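Local coordinates for uncharacterized NTF2-like protein (Burkholderia xenovorans LB400, PDB 3FGY) that is of unknown function but belongs to the SnoaL-like family of the NTF2 superfamily, whose cone-shaped alpha+beta domains often hold small molecules in a pocket, at residues G79-V84 with A106-K111; M2-N7 with F75-E80. All blocks are in the same frame, centred on the assembly; numbering follows the deposited sequence. Where two conformers were deposited one is given.

Contact 1: G79-V84 with A106-K111; sequences GERVLV and AITVRK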
# COMPACT_ATOMS: atom_id res chain seq x y z
N GLY A 79 -12.59 -0.06 -12.35
CA GLY A 79 -13.12 -1.39 -12.51
C GLY A 79 -13.81 -1.83 -11.23
O GLY A 79 -14.62 -1.09 -10.67
N GLU A 80 -13.46 -3.02 -10.76
CA GLU A 80 -14.05 -3.57 -9.54
C GLU A 80 -13.21 -3.23 -8.31
O GLU A 80 -13.47 -3.72 -7.21
CB GLU A 80 -14.24 -5.09 -9.66
CG GLU A 80 -12.98 -5.94 -9.58
CD GLU A 80 -13.23 -7.43 -9.84
OE1 GLU A 80 -14.40 -7.81 -10.08
OE2 GLU A 80 -12.26 -8.20 -9.83
N ARG A 81 -12.20 -2.39 -8.48
CA ARG A 81 -11.24 -2.10 -7.43
C ARG A 81 -11.42 -0.71 -6.83
O ARG A 81 -11.70 0.23 -7.56
CB ARG A 81 -9.82 -2.25 -8.00
CG ARG A 81 -9.56 -3.62 -8.62
CD ARG A 81 -9.17 -4.63 -7.57
NE ARG A 81 -7.74 -4.59 -7.23
CZ ARG A 81 -7.24 -5.03 -6.07
NH1 ARG A 81 -8.01 -5.50 -5.11
NH2 ARG A 81 -5.94 -4.96 -5.86
N VAL A 82 -11.29 -0.62 -5.51
CA VAL A 82 -11.25 0.64 -4.79
C VAL A 82 -10.04 0.55 -3.87
O VAL A 82 -9.96 -0.33 -3.02
CB VAL A 82 -12.54 0.88 -3.95
CG1 VAL A 82 -12.49 2.20 -3.27
CG2 VAL A 82 -13.77 0.82 -4.85
N LEU A 83 -9.05 1.40 -4.10
CA LEU A 83 -7.92 1.49 -3.21
C LEU A 83 -8.11 2.71 -2.34
O LEU A 83 -8.38 3.82 -2.83
CB LEU A 83 -6.62 1.54 -4.01
CG LEU A 83 -6.04 0.16 -4.28
CD1 LEU A 83 -6.97 -0.78 -5.06
CD2 LEU A 83 -4.64 0.31 -4.95
N VAL A 84 -8.03 2.50 -1.03
CA VAL A 84 -8.23 3.53 -0.04
C VAL A 84 -6.86 3.89 0.54
O VAL A 84 -6.16 3.01 1.07
CB VAL A 84 -9.20 3.08 1.08
CG1 VAL A 84 -9.51 4.27 1.98
CG2 VAL A 84 -10.51 2.51 0.48
N ALA A 106 -6.54 -2.19 -0.29
CA ALA A 106 -6.87 -2.52 -1.68
C ALA A 106 -8.07 -3.43 -1.61
O ALA A 106 -8.01 -4.55 -1.06
CB ALA A 106 -5.71 -3.22 -2.38
N ILE A 107 -9.17 -2.93 -2.14
CA ILE A 107 -10.48 -3.56 -1.99
C ILE A 107 -11.03 -3.96 -3.36
O ILE A 107 -10.88 -3.22 -4.34
CB ILE A 107 -11.46 -2.66 -1.22
CG1 ILE A 107 -10.87 -2.29 0.15
CG2 ILE A 107 -12.81 -3.34 -1.06
CD1 ILE A 107 -11.69 -1.35 0.95
N THR A 108 -11.66 -5.13 -3.41
CA THR A 108 -12.41 -5.60 -4.57
C THR A 108 -13.88 -5.68 -4.16
O THR A 108 -14.20 -6.24 -3.10
CB THR A 108 -11.92 -6.97 -5.05
OG1 THR A 108 -10.52 -6.92 -5.35
CG2 THR A 108 -12.71 -7.43 -6.30
N VAL A 109 -14.74 -5.08 -4.98
CA VAL A 109 -16.18 -5.09 -4.77
C VAL A 109 -16.80 -5.85 -5.93
O VAL A 109 -16.48 -5.57 -7.10
CB VAL A 109 -16.76 -3.68 -4.78
CG1 VAL A 109 -18.31 -3.73 -4.61
CG2 VAL A 109 -16.06 -2.81 -3.73
N ARG A 110 -17.66 -6.81 -5.60
CA ARG A 110 -18.43 -7.58 -6.59
C ARG A 110 -19.85 -7.77 -6.08
O ARG A 110 -20.06 -8.01 -4.89
CB ARG A 110 -17.80 -8.95 -6.81
CG ARG A 110 -16.47 -8.90 -7.52
CD ARG A 110 -15.82 -10.27 -7.54
NE ARG A 110 -14.58 -10.23 -8.30
CZ ARG A 110 -13.56 -11.06 -8.12
NH1 ARG A 110 -13.62 -12.04 -7.22
NH2 ARG A 110 -12.46 -10.93 -8.85
N LYS A 111 -20.83 -7.66 -6.99
CA LYS A 111 -22.23 -7.84 -6.62
C LYS A 111 -22.59 -6.94 -5.43
O LYS A 111 -23.32 -7.35 -4.52
CB LYS A 111 -22.52 -9.32 -6.26
CG LYS A 111 -22.09 -10.34 -7.33
CD LYS A 111 -23.22 -10.72 -8.26
O HOH W 1 -6.82 -6.54 -2.58
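Arg81 NH1 is shared between the hydroxyl of Thr108 and a water: it donates to Thr108 OG1 over 2.9 Å, with the oxygen tilted somewhat from the guanidinium plane, and the water lies at the edge of the same group. The water passes the link on to the Ala106 carbonyl, 2.8 Å from Ala106 O. Bends at chi2 and chi3 (-83° and -84°) fold the arginine over toward strand 98-110, while its NE forms a salt bridge with Glu74 of the second subunit. Beside it, Leu83 CD1 rests on Ala106 CB at 3.8 Å. These strands, 81-92 and 98-110, form an antiparallel hairpin in the curved sheet of the NTF2-like fold. Val82 and Ile107 are a hydrogen-bonded pair, each amide reaching the other's carbonyl, with 2.9 Å from Val82 N to Ile107 O. Their side chains lie on the opposite face, where Val11 of helix 5-20 packs on both. At the strand end, Val109 N meets Glu80 O almost head-on at 2.9 Å. In one of its two modelled conformers, Glu80 extends past Thr108 CG2 to Arg110, which takes the carboxylate side-on. Arg110 NE reaches Glu80 OE1 at 3.0 Å from above the carboxylate plane, and Arg110 NH2 lies 2.9 Å from Glu80 OE2 on its syn side.

Contact 2: M2-N7 with F75-E80; sequences MSTQEN and FVAQGE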
# COMPACT_ATOMS: atom_id res chain seq x y z
N MSE A 2 -16.31 0.79 -16.49
CA MSE A 2 -17.61 0.82 -15.82
C MSE A 2 -17.54 1.87 -14.71
O MSE A 2 -16.50 2.13 -14.13
CB MSE A 2 -18.02 -0.56 -15.30
CG MSE A 2 -18.49 -1.54 -16.38
SE MSE A 2 -20.14 -1.02 -17.28
CE MSE A 2 -21.34 -1.09 -15.76
N SER A 3 -18.68 2.52 -14.47
CA SER A 3 -18.75 3.52 -13.41
C SER A 3 -18.37 2.93 -12.06
O SER A 3 -18.82 1.83 -11.73
CB SER A 3 -20.17 4.07 -13.33
OG SER A 3 -20.34 4.82 -12.14
N THR A 4 -17.58 3.67 -11.27
CA THR A 4 -17.12 3.24 -9.93
C THR A 4 -17.85 3.90 -8.74
O THR A 4 -17.53 3.63 -7.57
CB THR A 4 -15.63 3.56 -9.76
OG1 THR A 4 -15.45 4.98 -9.83
CG2 THR A 4 -14.79 2.87 -10.83
N GLN A 5 -18.79 4.79 -9.04
CA GLN A 5 -19.44 5.62 -8.02
C GLN A 5 -20.09 4.74 -6.96
O GLN A 5 -19.98 5.00 -5.76
CB GLN A 5 -20.53 6.49 -8.67
CG GLN A 5 -20.10 7.28 -9.91
CD GLN A 5 -19.02 8.28 -9.61
OE1 GLN A 5 -17.95 8.26 -10.24
NE2 GLN A 5 -19.27 9.15 -8.64
N GLU A 6 -20.72 3.67 -7.44
CA GLU A 6 -21.47 2.76 -6.60
C GLU A 6 -20.51 1.98 -5.72
O GLU A 6 -20.74 1.83 -4.52
CB GLU A 6 -22.34 1.79 -7.43
CG GLU A 6 -23.31 2.47 -8.44
CD GLU A 6 -22.69 2.67 -9.85
OE1 GLU A 6 -21.69 3.44 -10.00
OE2 GLU A 6 -23.23 2.08 -10.81
N ASN A 7 -19.42 1.49 -6.31
CA ASN A 7 -18.42 0.75 -5.52
C ASN A 7 -17.78 1.60 -4.43
O ASN A 7 -17.57 1.13 -3.31
CB ASN A 7 -17.32 0.18 -6.41
CG ASN A 7 -17.81 -0.95 -7.26
OD1 ASN A 7 -18.93 -1.40 -7.08
ND2 ASN A 7 -16.98 -1.42 -8.19
N PHE A 75 -9.90 7.93 -2.07
CA PHE A 75 -10.41 6.76 -2.79
C PHE A 75 -9.95 6.84 -4.24
O PHE A 75 -10.20 7.86 -4.91
CB PHE A 75 -11.94 6.69 -2.70
CG PHE A 75 -12.44 6.51 -1.32
CD1 PHE A 75 -12.56 7.60 -0.47
CD2 PHE A 75 -12.72 5.25 -0.82
CE1 PHE A 75 -12.98 7.45 0.82
CE2 PHE A 75 -13.14 5.10 0.48
CZ PHE A 75 -13.27 6.19 1.30
N VAL A 76 -9.30 5.78 -4.70
CA VAL A 76 -8.90 5.65 -6.09
C VAL A 76 -9.55 4.38 -6.62
O VAL A 76 -9.22 3.29 -6.14
CB VAL A 76 -7.39 5.58 -6.25
CG1 VAL A 76 -7.02 5.52 -7.75
CG2 VAL A 76 -6.73 6.79 -5.56
N ALA A 77 -10.46 4.53 -7.59
CA ALA A 77 -11.35 3.47 -8.03
C ALA A 77 -11.25 3.26 -9.55
O ALA A 77 -11.28 4.22 -10.32
CB ALA A 77 -12.83 3.80 -7.63
N GLN A 78 -11.15 2.01 -9.96
CA GLN A 78 -11.17 1.63 -11.36
C GLN A 78 -11.66 0.19 -11.44
O GLN A 78 -11.26 -0.66 -10.63
CB GLN A 78 -9.77 1.80 -11.98
CG GLN A 78 -9.78 1.67 -13.49
CD GLN A 78 -8.43 1.98 -14.12
OE1 GLN A 78 -7.38 1.78 -13.52
NE2 GLN A 78 -8.46 2.44 -15.38
N GLY A 79 -12.59 -0.06 -12.35
CA GLY A 79 -13.12 -1.39 -12.51
C GLY A 79 -13.81 -1.83 -11.23
O GLY A 79 -14.62 -1.09 -10.67
N GLU A 80 -13.46 -3.02 -10.76
CA GLU A 80 -14.05 -3.57 -9.54
C GLU A 80 -13.21 -3.23 -8.31
O GLU A 80 -13.47 -3.72 -7.21
CB GLU A 80 -14.24 -5.09 -9.66
CG GLU A 80 -12.98 -5.94 -9.58
CD GLU A 80 -13.23 -7.43 -9.84
OE1 GLU A 80 -14.40 -7.81 -10.08
OE2 GLU A 80 -12.26 -8.20 -9.83
O HOH W 2 -13.63 1.99 -14.07
O HOH W 3 -13.02 6.32 -10.56
O HOH W 4 -14.50 0.42 -8.41
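Thr4 lays its CB against the methyl of Ala77, with 3.5 Å between Thr4 CB and Ala77 CB. Its CG2 continues along the strand backbone toward the Gln78 amide, 3.8 Å from Gln78 N, so the methyl group of the threonine packs over the Ala77-Gln78 peptide as well as beside the Ala77 methyl. With chi1 at 63°, OG1 sits between the backbone N and the carbonyl carbon of Thr4, and from there it reaches a water 2.9 Å away that also donates to Ala77 O.

Two more waters span the gap. One donates to the carbonyl oxygen of selenomethionine Met2 and accepts from Gly79 N, at 2.9 Å from each of Met2 O and Gly79 N. The other accepts from Asn7 ND2 and donates to Gly79 O, lying 2.7 Å from Gly79 O. Asn7 ND2 itself approaches that same carbonyl oxygen to 3.4 Å. Both polar backbone atoms of Gly79 are thus tied to the N-terminal segment through solvent.

Gly79 and Glu80 are the central residues of a type II' beta turn, the tight reversal common in two-residue hairpins, and the positive phi of Gly79 (62°) suits the first of these positions. Gln78 leaves the strand on the side away from the N-terminal segment; its OE1 accepts from Ala77 N of the second subunit, an exchange that the two subunits make reciprocally. The start of helix 5-20 lies against the end of strand 65-78 and the turn into strand 81-92, with Val8 of the helix also on Ala77, Asn7 touching Val82 and Val109 of the next two strands, and Phe75 packed farther along on Val11, Lys12 and Phe15.

Contact 1 is largely buried and holds two neighbouring strands of the sheet together; contact 2 lies at the surface, where the N-terminal segment and the first turn of a helix rest on the sheet's margin. Their chemistry differs accordingly: direct backbone bonds, one salt bridge and an arginine-hydroxyl bond in the former, a small apolar touch and bridging waters in the latter. Gly79 and Glu80 belong to both, and strands 65-78 and 81-92 are neighbours in the sheet, with a probable hydrogen bond from Leu83 N to Val76 O. Phe75 packs on Val82 and Val84, carrying one contact into the other. Both also reach the second subunit.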